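Putative alcohol dehydrogenase (Sinorhizobium meliloti, PDB 4J6F) probably catalyses the oxidation of alcohols to aldehydes or ketones with a nicotinamide cofactor, as a presumed zinc-dependent member of the medium-chain dehydrogenase family. Local coordinates at residues Gly43-Leu48 and Trp79-Ala84; Gly83-Glu88 and Ser95-His100; His174-Asp179 and Tyr342-Lys347. All coordinates share one frame; numbering follows the deposited sequence.

Interaction 1: Gly43-Leu48 and Trp79-Ala84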
ATOM      1  N   GLY A  43      27.385   3.364 -16.063  1.00 34.98           N
ATOM      2  CA  GLY A  43      28.649   2.945 -15.472  1.00 36.39           C
ATOM      3  C   GLY A  43      29.109   3.833 -14.327  1.00 38.33           C
ATOM      4  O   GLY A  43      28.290   4.443 -13.617  1.00 39.77           O
ATOM      5  N   GLY A  44      30.426   3.916 -14.150  1.00 37.55           N
ATOM      6  CA  GLY A  44      30.998   4.640 -13.017  1.00 37.33           C
ATOM      7  C   GLY A  44      31.313   6.093 -13.308  1.00 37.16           C
ATOM      8  O   GLY A  44      31.064   6.578 -14.405  1.00 37.85           O
ATOM      9  N   LEU A  45      32.027   6.737 -12.413  1.00 37.12           N
ATOM     10  CA  LEU A  45      32.254   8.156 -12.530  1.00 36.87           C
ATOM     11  C   LEU A  45      32.897   8.470 -13.869  1.00 40.10           C
ATOM     12  O   LEU A  45      32.699   9.544 -14.407  1.00 42.36           O
ATOM     13  CB  LEU A  45      33.161   8.637 -11.406  1.00 35.86           C
ATOM     14  CG  LEU A  45      32.618   8.639  -9.984  1.00 35.40           C
ATOM     15  CD1 LEU A  45      33.705   9.090  -9.036  1.00 36.26           C
ATOM     16  CD2 LEU A  45      31.418   9.551  -9.861  1.00 33.97           C
ATOM     17  N   GLU A  46      33.699   7.560 -14.399  1.00 42.26           N
ATOM     18  CA  GLU A  46      34.411   7.842 -15.652  1.00 45.01           C
ATOM     19  C   GLU A  46      33.460   8.109 -16.830  1.00 42.29           C
ATOM     20  O   GLU A  46      33.874   8.688 -17.840  1.00 43.94           O
ATOM     21  CB  GLU A  46      35.462   6.767 -15.972  1.00 51.26           C
ATOM     22  CG  GLU A  46      34.932   5.473 -16.593  1.00 63.18           C
ATOM     23  CD  GLU A  46      34.314   4.489 -15.595  1.00 74.10           C
ATOM     24  OE1 GLU A  46      33.691   3.512 -16.074  1.00 81.35           O
ATOM     25  OE2 GLU A  46      34.443   4.667 -14.350  1.00 69.38           O
ATOM     26  N   LYS A  47      32.193   7.714 -16.675  1.00 37.64           N
ATOM     27  CA  LYS A  47      31.130   8.060 -17.628  1.00 35.78           C
ATOM     28  C   LYS A  47      30.679   9.536 -17.544  1.00 34.25           C
ATOM     29  O   LYS A  47      29.942  10.017 -18.415  1.00 33.01           O
ATOM     30  CB  LYS A  47      29.921   7.128 -17.479  1.00 36.90           C
ATOM     31  CG  LYS A  47      30.192   5.641 -17.709  1.00 39.71           C
ATOM     32  CD  LYS A  47      30.634   5.325 -19.138  1.00 42.05           C
ATOM     33  CE  LYS A  47      31.103   3.879 -19.261  1.00 43.17           C
ATOM     34  NZ  LYS A  47      31.163   3.381 -20.665  1.00 43.63           N
ATOM     35  N   LEU A  48      31.126  10.261 -16.517  1.00 34.28           N
ATOM     36  CA  LEU A  48      30.850  11.701 -16.434  1.00 33.78           C
ATOM     37  C   LEU A  48      32.027  12.513 -16.947  1.00 37.51           C
ATOM     38  O   LEU A  48      33.039  12.616 -16.264  1.00 40.32           O
ATOM     39  CB  LEU A  48      30.519  12.138 -15.002  1.00 30.34           C
ATOM     40  CG  LEU A  48      29.327  11.504 -14.278  1.00 28.31           C
ATOM     41  CD1 LEU A  48      29.488  11.712 -12.780  1.00 27.22           C
ATOM     42  CD2 LEU A  48      27.974  12.011 -14.778  1.00 26.92           C
ATOM     43  N   TRP A  79      21.797   6.937  -9.424  1.00 26.40           N
ATOM     44  CA  TRP A  79      21.096   5.759  -9.926  1.00 26.77           C
ATOM     45  C   TRP A  79      20.854   5.764 -11.430  1.00 26.22           C
ATOM     46  O   TRP A  79      20.966   4.715 -12.065  1.00 27.96           O
ATOM     47  CB  TRP A  79      19.809   5.501  -9.148  1.00 26.95           C
ATOM     48  CG  TRP A  79      20.078   5.048  -7.736  1.00 29.80           C
ATOM     49  CD1 TRP A  79      21.112   4.228  -7.289  1.00 31.80           C
ATOM     50  CD2 TRP A  79      19.305   5.363  -6.587  1.00 29.28           C
ATOM     51  NE1 TRP A  79      21.018   4.039  -5.926  1.00 31.14           N
ATOM     52  CE2 TRP A  79      19.914   4.719  -5.473  1.00 31.23           C
ATOM     53  CE3 TRP A  79      18.158   6.124  -6.383  1.00 31.46           C
ATOM     54  CZ2 TRP A  79      19.401   4.823  -4.181  1.00 34.60           C
ATOM     55  CZ3 TRP A  79      17.644   6.230  -5.088  1.00 36.96           C
ATOM     56  CH2 TRP A  79      18.264   5.579  -4.006  1.00 37.09           C
ATOM     57  N   VAL A  80      20.558   6.923 -12.013  1.00 23.90           N
ATOM     58  CA  VAL A  80      20.417   6.988 -13.465  1.00 23.77           C
ATOM     59  C   VAL A  80      21.749   6.632 -14.128  1.00 26.83           C
ATOM     60  O   VAL A  80      21.780   5.871 -15.083  1.00 28.11           O
ATOM     61  CB  VAL A  80      19.902   8.356 -13.945  1.00 22.15           C
ATOM     62  CG1 VAL A  80      20.106   8.535 -15.438  1.00 22.03           C
ATOM     63  CG2 VAL A  80      18.433   8.516 -13.602  1.00 21.51           C
ATOM     64  N   ARG A  81      22.850   7.160 -13.601  1.00 27.89           N
ATOM     65  CA  ARG A  81      24.160   6.910 -14.183  1.00 29.05           C
ATOM     66  C   ARG A  81      24.505   5.439 -14.081  1.00 32.44           C
ATOM     67  O   ARG A  81      24.945   4.843 -15.056  1.00 36.33           O
ATOM     68  CB  ARG A  81      25.216   7.750 -13.486  1.00 28.31           C
ATOM     69  CG  ARG A  81      26.605   7.703 -14.104  1.00 27.79           C
ATOM     70  CD  ARG A  81      27.621   8.225 -13.103  1.00 27.19           C
ATOM     71  NE  ARG A  81      27.920   7.171 -12.141  1.00 28.30           N
ATOM     72  CZ  ARG A  81      28.088   7.348 -10.834  1.00 28.70           C
ATOM     73  NH1 ARG A  81      27.999   8.551 -10.294  1.00 27.38           N
ATOM     74  NH2 ARG A  81      28.351   6.302 -10.060  1.00 31.40           N
ATOM     75  N   GLU A  82      24.288   4.845 -12.911  1.00 32.97           N
ATOM     76  CA  GLU A  82      24.541   3.407 -12.719  1.00 33.45           C
ATOM     77  C   GLU A  82      23.554   2.506 -13.468  1.00 33.50           C
ATOM     78  O   GLU A  82      23.878   1.362 -13.753  1.00 34.66           O
ATOM     79  CB  GLU A  82      24.549   3.044 -11.237  1.00 33.87           C
ATOM     80  CG  GLU A  82      25.528   3.883 -10.443  1.00 39.52           C
ATOM     81  CD  GLU A  82      25.609   3.500  -8.978  1.00 45.22           C
ATOM     82  OE1 GLU A  82      24.550   3.366  -8.336  1.00 44.58           O
ATOM     83  OE2 GLU A  82      26.741   3.344  -8.467  1.00 49.91           O
ATOM     84  N   GLY A  83      22.366   3.024 -13.797  1.00 31.84           N
ATOM     85  CA  GLY A  83      21.303   2.217 -14.393  1.00 30.78           C
ATOM     86  C   GLY A  83      20.728   1.292 -13.333  1.00 31.94           C
ATOM     87  O   GLY A  83      20.316   0.160 -13.608  1.00 34.38           O
ATOM     88  N   ALA A  84      20.678   1.785 -12.106  1.00 29.60           N
ATOM     89  CA  ALA A  84      20.381   0.937 -10.980  1.00 28.97           C
ATOM     90  C   ALA A  84      18.903   0.797 -10.632  1.00 31.22           C
ATOM     91  O   ALA A  84      18.581   0.487  -9.486  1.00 33.92           O
ATOM     92  CB  ALA A  84      21.147   1.426  -9.777  1.00 28.59           C
TER
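R81 and G43 hold each other by two hydrogen bonds, one from backbone to backbone and one from the side chain. G43 N gives its hydrogen to R81 O at 3.0 Å, and R81 NE returns one to G43 O at 3.1 Å. The second bond is nearly straight (168°), and G43 O lies at the guanidinium edge, in its plane. R81 starts its side chain anti to its own N and bends at chi3 (79°), which turns NE back to that carbonyl. G43 has backbone angles that call for glycine.

These bonds join the loop between strands 33-39 and 48-51 to the last turn of helix 75-82. A Schellman motif ends that helix, with G83 at C-prime in positive phi and A84 N bonded back to W79 O. H42 ND1 also bonds to R81 O.

Van der Waals contacts with two leucines surround the same arginine. L45 puts CD2 over one guanidinium face, 3.6 Å from R81 NH1. Nearer the backbone of R81, L48 runs across it at about a right angle, with L48 CG 3.9 Å from the aliphatic R81 CD.

R81 NH2 makes a long salt bridge to E82 OE2 at 3.7 Å, and R81 NH1 has a weak bond to Q365 of helix 361-370.

Interaction 2: Gly83-Glu88 and Ser95-His100; sequences GAYGTE and STWRRH
R99 reaches across to two successive carbonyls of the facing loop and supplies donors to Y85 O and G86 O. R99 NE bonds to G86 O at 2.9 Å, approaching from above the carbonyl plane, while R99 NH2 bonds to Y85 O at 3.0 Å. The extended chain from CG to NE carries the guanidinium alongside T87 and E88, with T87 C and E88 N over one face. R99 NH2 also makes a salt bridge with D314 of the second subunit, and R99 NH1 bonds to T317 of that subunit and to a water. The same water donates to E88 OE1, which also takes a hydrogen from H100 NE2 at 2.9 Å. That histidine bond comes from well out of the carboxylate plane (61°).

Backbone polar groups pair as well. S95 N donates to G83 O at 2.8 Å and Y85 N to S95 O at 3.3 Å, giving a single beta bridge between A84 and S95.

Y85 and W97 lie side by side. The W97 CB sits over the centre of the phenol ring, 3.4 Å from the Y85 ring centroid in a CH-pi contact, and the indole edge is turned toward the Y85 face with the planes at 70°, a T-shaped pair. The phenol hydroxyl, Y85 OH, is paired with T76 OG1, and T87 OG1 with D90 N.

Both segments belong to the long excursion between helix 75-82 and strand 113-121. Y85, T96 and W97 pack against V80 of that helix, W97 also meets the rings of Y153 and H156, and R99 faces the second subunit beside its helix 315-320.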
ATOM      1  N   GLY A  83      22.366   3.024 -13.797  1.00 31.84           N
ATOM      2  CA  GLY A  83      21.303   2.217 -14.393  1.00 30.78           C
ATOM      3  C   GLY A  83      20.728   1.292 -13.333  1.00 31.94           C
ATOM      4  O   GLY A  83      20.316   0.160 -13.608  1.00 34.38           O
ATOM      5  N   ALA A  84      20.678   1.785 -12.106  1.00 29.60           N
ATOM      6  CA  ALA A  84      20.381   0.937 -10.980  1.00 28.97           C
ATOM      7  C   ALA A  84      18.903   0.797 -10.632  1.00 31.22           C
ATOM      8  O   ALA A  84      18.581   0.487  -9.486  1.00 33.92           O
ATOM      9  CB  ALA A  84      21.147   1.426  -9.777  1.00 28.59           C
ATOM     10  N   TYR A  85      17.998   1.003 -11.588  1.00 31.18           N
ATOM     11  CA  TYR A  85      16.563   0.913 -11.268  1.00 29.97           C
ATOM     12  C   TYR A  85      15.995  -0.468 -11.516  1.00 31.22           C
ATOM     13  O   TYR A  85      14.910  -0.797 -11.033  1.00 31.33           O
ATOM     14  CB  TYR A  85      15.743   1.994 -11.980  1.00 27.93           C
ATOM     15  CG  TYR A  85      15.986   3.355 -11.390  1.00 29.24           C
ATOM     16  CD1 TYR A  85      15.287   3.779 -10.255  1.00 30.33           C
ATOM     17  CD2 TYR A  85      16.942   4.216 -11.935  1.00 29.07           C
ATOM     18  CE1 TYR A  85      15.523   5.026  -9.695  1.00 28.56           C
ATOM     19  CE2 TYR A  85      17.177   5.465 -11.377  1.00 28.49           C
ATOM     20  CZ  TYR A  85      16.467   5.858 -10.258  1.00 28.61           C
ATOM     21  OH  TYR A  85      16.702   7.090  -9.704  1.00 30.62           O
ATOM     22  N   GLY A  86      16.747  -1.277 -12.255  1.00 33.25           N
ATOM     23  CA  GLY A  86      16.309  -2.622 -12.606  1.00 34.41           C
ATOM     24  C   GLY A  86      15.051  -2.609 -13.453  1.00 34.91           C
ATOM     25  O   GLY A  86      14.508  -1.540 -13.790  1.00 33.39           O
ATOM     26  N   THR A  87      14.591  -3.806 -13.799  1.00 35.70           N
ATOM     27  CA  THR A  87      13.367  -3.975 -14.577  1.00 35.72           C
ATOM     28  C   THR A  87      12.401  -4.867 -13.808  1.00 33.95           C
ATOM     29  O   THR A  87      12.800  -5.585 -12.892  1.00 33.16           O
ATOM     30  CB  THR A  87      13.644  -4.594 -15.971  1.00 36.75           C
ATOM     31  OG1 THR A  87      14.038  -5.964 -15.821  1.00 40.60           O
ATOM     32  CG2 THR A  87      14.745  -3.835 -16.708  1.00 33.62           C
ATOM     33  N   GLU A  88      11.134  -4.818 -14.197  1.00 34.56           N
ATOM     34  CA  GLU A  88      10.094  -5.651 -13.607  1.00 35.44           C
ATOM     35  C   GLU A  88      10.416  -7.146 -13.659  1.00 40.59           C
ATOM     36  O   GLU A  88      10.123  -7.873 -12.721  1.00 40.72           O
ATOM     37  CB  GLU A  88       8.775  -5.389 -14.326  1.00 36.48           C
ATOM     38  CG  GLU A  88       8.252  -3.979 -14.140  1.00 38.96           C
ATOM     39  CD  GLU A  88       7.139  -3.620 -15.097  1.00 43.88           C
ATOM     40  OE1 GLU A  88       6.500  -2.559 -14.868  1.00 44.36           O
ATOM     41  OE2 GLU A  88       6.908  -4.385 -16.072  1.00 45.66           O
ATOM     42  N   SER A  95      18.952  -0.343 -15.988  1.00 38.23           N
ATOM     43  CA  SER A  95      17.798   0.372 -16.545  1.00 40.80           C
ATOM     44  C   SER A  95      17.712   1.754 -15.903  1.00 37.33           C
ATOM     45  O   SER A  95      18.017   1.876 -14.721  1.00 38.83           O
ATOM     46  CB  SER A  95      16.519  -0.422 -16.215  1.00 42.19           C
ATOM     47  OG  SER A  95      15.427  -0.080 -17.050  1.00 41.32           O
ATOM     48  N   THR A  96      17.235   2.757 -16.625  1.00 34.96           N
ATOM     49  CA  THR A  96      16.831   4.019 -16.018  1.00 35.96           C
ATOM     50  C   THR A  96      15.501   3.812 -15.332  1.00 38.43           C
ATOM     51  O   THR A  96      14.877   2.779 -15.490  1.00 39.03           O
ATOM     52  CB  THR A  96      16.661   5.166 -17.021  1.00 36.04           C
ATOM     53  OG1 THR A  96      16.083   4.673 -18.228  1.00 35.52           O
ATOM     54  CG2 THR A  96      17.982   5.805 -17.316  1.00 39.08           C
ATOM     55  N   TRP A  97      15.090   4.777 -14.528  1.00 40.45           N
ATOM     56  CA  TRP A  97      13.863   4.644 -13.779  1.00 43.23           C
ATOM     57  C   TRP A  97      12.680   4.624 -14.728  1.00 42.10           C
ATOM     58  O   TRP A  97      11.635   4.023 -14.425  1.00 42.42           O
ATOM     59  CB  TRP A  97      13.735   5.775 -12.766  1.00 46.19           C
ATOM     60  CG  TRP A  97      13.559   7.092 -13.392  1.00 45.80           C
ATOM     61  CD1 TRP A  97      14.537   7.936 -13.777  1.00 45.34           C
ATOM     62  CD2 TRP A  97      12.316   7.725 -13.719  1.00 47.70           C
ATOM     63  NE1 TRP A  97      13.987   9.068 -14.326  1.00 48.38           N
ATOM     64  CE2 TRP A  97      12.622   8.961 -14.302  1.00 46.60           C
ATOM     65  CE3 TRP A  97      10.971   7.361 -13.575  1.00 51.77           C
ATOM     66  CZ2 TRP A  97      11.640   9.847 -14.738  1.00 46.45           C
ATOM     67  CZ3 TRP A  97       9.995   8.240 -14.012  1.00 52.96           C
ATOM     68  CH2 TRP A  97      10.337   9.473 -14.582  1.00 48.99           C
ATOM     69  N   ARG A  98      12.842   5.268 -15.881  1.00 38.63           N
ATOM     70  CA  ARG A  98      11.741   5.329 -16.815  1.00 37.90           C
ATOM     71  C   ARG A  98      11.683   4.042 -17.611  1.00 40.50           C
ATOM     72  O   ARG A  98      11.989   4.027 -18.803  1.00 46.25           O
ATOM     73  CB  ARG A  98      11.820   6.559 -17.706  1.00 35.22           C
ATOM     74  CG  ARG A  98      10.446   7.121 -17.996  1.00 33.84           C
ATOM     75  CD  ARG A  98      10.537   8.568 -18.419  1.00 36.55           C
ATOM     76  NE  ARG A  98       9.221   9.197 -18.469  1.00 37.55           N
ATOM     77  CZ  ARG A  98       8.401   9.168 -19.518  1.00 37.00           C
ATOM     78  NH1 ARG A  98       7.221   9.776 -19.444  1.00 36.54           N
ATOM     79  NH2 ARG A  98       8.752   8.537 -20.635  1.00 35.66           N
ATOM     80  N   ARG A  99      11.275   2.968 -16.936  1.00 37.40           N
ATOM     81  CA  ARG A  99      11.311   1.620 -17.508  1.00 36.28           C
ATOM     82  C   ARG A  99      10.526   1.468 -18.817  1.00 41.91           C
ATOM     83  O   ARG A  99      10.898   0.660 -19.653  1.00 42.92           O
ATOM     84  CB  ARG A  99      10.826   0.583 -16.498  1.00 31.93           C
ATOM     85  CG  ARG A  99      11.717   0.396 -15.279  1.00 30.52           C
ATOM     86  CD  ARG A  99      10.958  -0.313 -14.160  1.00 29.14           C
ATOM     87  NE  ARG A  99      11.807  -0.893 -13.114  1.00 28.78           N
ATOM     88  CZ  ARG A  99      11.347  -1.637 -12.101  1.00 28.96           C
ATOM     89  NH1 ARG A  99      10.034  -1.885 -11.972  1.00 26.68           N
ATOM     90  NH2 ARG A  99      12.196  -2.123 -11.198  1.00 28.74           N
ATOM     91  N   HIS A 100       9.456   2.241 -19.005  1.00 46.88           N
ATOM     92  CA  HIS A 100       8.568   1.991 -20.143  1.00 51.24           C
ATOM     93  C   HIS A 100       8.492   3.104 -21.190  1.00 58.96           C
ATOM     94  O   HIS A 100       7.697   3.032 -22.124  1.00 69.29           O
ATOM     95  CB  HIS A 100       7.178   1.571 -19.651  1.00 50.57           C
ATOM     96  CG  HIS A 100       7.195   0.303 -18.857  1.00 51.96           C
ATOM     97  ND1 HIS A 100       7.265  -0.943 -19.447  1.00 53.53           N
ATOM     98  CD2 HIS A 100       7.199   0.088 -17.520  1.00 50.05           C
ATOM     99  CE1 HIS A 100       7.299  -1.870 -18.507  1.00 55.17           C
ATOM    100  NE2 HIS A 100       7.260  -1.270 -17.329  1.00 53.74           N
TER
HETATM  101  O   HOH W   1       7.881  -0.162 -13.481  1.00 34.98           O

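Interaction 3: His174-Asp179 and Tyr342-Lys347; sequences HVVATD and YIEEKK
E344 and D179 bring the two carboxylates of this contact, each approached somewhat out of its plane but from different sides. A177 N comes to E344 OE1 on the anti side, 24° out of the plane, in a nearly straight hydrogen bond of 2.8 Å. K346 NZ comes to D179 OD1 on the syn side, 31° out, at 3.1 Å, and makes a weak second bond to OD2, so this salt bridge is lopsided.

E344 extends beyond CG and runs obliquely past V176, whose CG1 touches E344 CG at 3.6 Å. V176 CG1 also meets I343 CG2 at 3.9 Å, the apolar part of the contact. The lysine bends at chi4 (-67°), which swings its NZ across to D179. With an alanine at E344, A177 N would probably lose its acceptor, and V176 CG1 the part of its cover that E344 CG gives.

K346, with positive phi, closes helix 333-344 in a Schellman motif. That helix follows the last strand of the parallel Rossmann-type sheet and packs through Y342 on helix 218-229, whereas the other segment continues strand 173-175 of the mixed sheet. I343 and V176 share M135 of strand 133-140, and I343 and T178 share L185 of helix 182-185.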
ATOM      1  N   HIS A 174      10.305  29.539 -11.890  1.00 31.12           N
ATOM      2  CA  HIS A 174       9.535  30.245 -10.874  1.00 34.74           C
ATOM      3  C   HIS A 174      10.296  31.362 -10.188  1.00 39.19           C
ATOM      4  O   HIS A 174      11.444  31.198  -9.759  1.00 40.37           O
ATOM      5  CB  HIS A 174       8.987  29.276  -9.837  1.00 36.13           C
ATOM      6  CG  HIS A 174       7.961  28.348 -10.391  1.00 39.83           C
ATOM      7  ND1 HIS A 174       6.607  28.579 -10.269  1.00 42.71           N
ATOM      8  CD2 HIS A 174       8.088  27.211 -11.114  1.00 41.97           C
ATOM      9  CE1 HIS A 174       5.942  27.615 -10.882  1.00 45.37           C
ATOM     10  NE2 HIS A 174       6.818  26.770 -11.400  1.00 46.51           N
ATOM     11  N   VAL A 175       9.644  32.511 -10.091  1.00 38.45           N
ATOM     12  CA  VAL A 175      10.196  33.591  -9.321  1.00 38.39           C
ATOM     13  C   VAL A 175       9.664  33.407  -7.910  1.00 42.00           C
ATOM     14  O   VAL A 175       8.454  33.441  -7.689  1.00 45.51           O
ATOM     15  CB  VAL A 175       9.796  34.959  -9.892  1.00 36.66           C
ATOM     16  CG1 VAL A 175      10.221  36.081  -8.947  1.00 36.97           C
ATOM     17  CG2 VAL A 175      10.421  35.141 -11.263  1.00 34.45           C
ATOM     18  N   VAL A 176      10.572  33.191  -6.966  1.00 40.46           N
ATOM     19  CA  VAL A 176      10.196  32.949  -5.585  1.00 39.15           C
ATOM     20  C   VAL A 176      10.408  34.200  -4.714  1.00 41.03           C
ATOM     21  O   VAL A 176      11.517  34.733  -4.627  1.00 42.82           O
ATOM     22  CB  VAL A 176      10.972  31.742  -5.028  1.00 37.67           C
ATOM     23  CG1 VAL A 176      10.409  31.315  -3.684  1.00 39.00           C
ATOM     24  CG2 VAL A 176      10.894  30.580  -6.003  1.00 35.82           C
ATOM     25  N   ALA A 177       9.385  34.582  -3.971  1.00 40.79           N
ATOM     26  CA  ALA A 177       9.466  35.778  -3.164  1.00 42.09           C
ATOM     27  C   ALA A 177      10.208  35.453  -1.887  1.00 45.08           C
ATOM     28  O   ALA A 177       9.614  35.205  -0.849  1.00 46.44           O
ATOM     29  CB  ALA A 177       8.076  36.279  -2.844  1.00 40.32           C
ATOM     30  N   THR A 178      11.530  35.461  -1.988  1.00 43.56           N
ATOM     31  CA  THR A 178      12.412  35.114  -0.867  1.00 42.19           C
ATOM     32  C   THR A 178      13.781  35.767  -0.965  1.00 40.99           C
ATOM     33  O   THR A 178      14.257  36.091  -2.049  1.00 41.28           O
ATOM     34  CB  THR A 178      12.565  33.580  -0.676  1.00 42.69           C
ATOM     35  OG1 THR A 178      13.486  33.326   0.386  1.00 42.31           O
ATOM     36  CG2 THR A 178      13.073  32.897  -1.947  1.00 42.69           C
ATOM     37  N   ASP A 179      14.408  35.934   0.188  1.00 41.99           N
ATOM     38  CA  ASP A 179      15.699  36.604   0.307  1.00 44.31           C
ATOM     39  C   ASP A 179      16.858  35.600   0.312  1.00 38.68           C
ATOM     40  O   ASP A 179      18.004  35.960   0.567  1.00 38.21           O
ATOM     41  CB  ASP A 179      15.719  37.456   1.587  1.00 54.38           C
ATOM     42  CG  ASP A 179      15.088  36.729   2.787  1.00 67.86           C
ATOM     43  OD1 ASP A 179      13.848  36.513   2.790  1.00 73.89           O
ATOM     44  OD2 ASP A 179      15.829  36.365   3.724  1.00 70.33           O
ATOM     45  N   TYR A 342       5.747  27.190   0.984  1.00 36.26           N
ATOM     46  CA  TYR A 342       6.493  26.875   2.210  1.00 36.78           C
ATOM     47  C   TYR A 342       7.811  27.634   2.290  1.00 36.43           C
ATOM     48  O   TYR A 342       8.154  28.220   3.332  1.00 36.11           O
ATOM     49  CB  TYR A 342       6.804  25.380   2.300  1.00 37.48           C
ATOM     50  CG  TYR A 342       5.697  24.492   2.827  1.00 38.13           C
ATOM     51  CD1 TYR A 342       4.640  25.006   3.579  1.00 39.23           C
ATOM     52  CD2 TYR A 342       5.731  23.116   2.598  1.00 38.91           C
ATOM     53  CE1 TYR A 342       3.633  24.179   4.062  1.00 39.74           C
ATOM     54  CE2 TYR A 342       4.733  22.278   3.084  1.00 41.26           C
ATOM     55  CZ  TYR A 342       3.689  22.817   3.814  1.00 40.78           C
ATOM     56  OH  TYR A 342       2.713  21.989   4.294  1.00 41.69           O
ATOM     57  N   ILE A 343       8.560  27.588   1.191  1.00 35.69           N
ATOM     58  CA  ILE A 343       9.796  28.347   1.067  1.00 35.64           C
ATOM     59  C   ILE A 343       9.563  29.828   1.372  1.00 38.08           C
ATOM     60  O   ILE A 343      10.315  30.421   2.158  1.00 39.12           O
ATOM     61  CB  ILE A 343      10.423  28.185  -0.326  1.00 34.59           C
ATOM     62  CG1 ILE A 343      10.998  26.770  -0.494  1.00 32.76           C
ATOM     63  CG2 ILE A 343      11.506  29.230  -0.526  1.00 36.52           C
ATOM     64  CD1 ILE A 343      11.151  26.310  -1.934  1.00 31.08           C
ATOM     65  N   GLU A 344       8.508  30.400   0.777  1.00 39.10           N
ATOM     66  CA  GLU A 344       8.210  31.836   0.906  1.00 40.21           C
ATOM     67  C   GLU A 344       7.814  32.235   2.308  1.00 42.09           C
ATOM     68  O   GLU A 344       8.362  33.178   2.855  1.00 41.77           O
ATOM     69  CB  GLU A 344       7.158  32.274  -0.097  1.00 41.36           C
ATOM     70  CG  GLU A 344       7.694  32.341  -1.520  1.00 44.46           C
ATOM     71  CD  GLU A 344       6.623  32.694  -2.533  1.00 48.84           C
ATOM     72  OE1 GLU A 344       6.956  33.147  -3.658  1.00 47.02           O
ATOM     73  OE2 GLU A 344       5.435  32.515  -2.191  1.00 53.56           O
ATOM     74  N   GLU A 345       6.885  31.490   2.900  1.00 47.57           N
ATOM     75  CA  GLU A 345       6.448  31.716   4.286  1.00 48.62           C
ATOM     76  C   GLU A 345       7.502  31.281   5.307  1.00 44.11           C
ATOM     77  O   GLU A 345       7.272  31.374   6.507  1.00 43.48           O
ATOM     78  CB  GLU A 345       5.137  30.970   4.559  1.00 53.12           C
ATOM     79  CG  GLU A 345       3.956  31.418   3.708  1.00 62.26           C
ATOM     80  CD  GLU A 345       2.842  30.377   3.629  1.00 78.05           C
ATOM     81  OE1 GLU A 345       2.887  29.355   4.357  1.00 85.16           O
ATOM     82  OE2 GLU A 345       1.908  30.581   2.826  1.00 85.18           O
ATOM     83  N   LYS A 346       8.644  30.801   4.820  1.00 43.30           N
ATOM     84  CA  LYS A 346       9.720  30.249   5.663  1.00 45.11           C
ATOM     85  C   LYS A 346       9.279  29.156   6.661  1.00 44.57           C
ATOM     86  O   LYS A 346       9.751  29.115   7.800  1.00 44.03           O
ATOM     87  CB  LYS A 346      10.493  31.372   6.370  1.00 46.45           C
ATOM     88  CG  LYS A 346      11.367  32.194   5.437  1.00 48.60           C
ATOM     89  CD  LYS A 346      12.063  33.327   6.173  1.00 51.72           C
ATOM     90  CE  LYS A 346      12.619  34.358   5.206  1.00 57.75           C
ATOM     91  NZ  LYS A 346      13.742  33.835   4.371  1.00 62.01           N
ATOM     92  N   LYS A 347       8.381  28.272   6.229  1.00 42.78           N
ATOM     93  CA  LYS A 347       7.951  27.167   7.080  1.00 41.73           C
ATOM     94  C   LYS A 347       8.964  26.031   6.993  1.00 39.67           C
ATOM     95  O   LYS A 347       8.989  25.165   7.853  1.00 41.74           O
ATOM     96  CB  LYS A 347       6.538  26.674   6.731  1.00 42.43           C
ATOM     97  CG  LYS A 347       5.450  27.727   6.857  1.00 46.60           C
ATOM     98  CD  LYS A 347       4.073  27.122   7.107  1.00 52.85           C
ATOM     99  CE  LYS A 347       3.114  28.202   7.613  1.00 62.71           C
ATOM    100  NZ  LYS A 347       1.780  27.694   8.054  1.00 67.61           N
TER

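Overall arrangement
Interactions 1 and 2 are neighbours, with centres 13 Å apart; they share G83 and A84, and Y85, T96 and W97 of the second pack on W79 and V80 of the first. Along the chain, interaction 2 begins where the first ends, at the end of helix 75-82, and carries on toward the second subunit. Interaction 3 closes much later and lies on the opposite side of the chain's centre, its centre about 34 Å from each of the others. Interaction 1 thus joins a loop to the end of helix 75-82 and interaction 2 lies at the subunit interface, whereas interaction 3 joins the mixed sheet of the GroES-like part to the Rossmann-type domain.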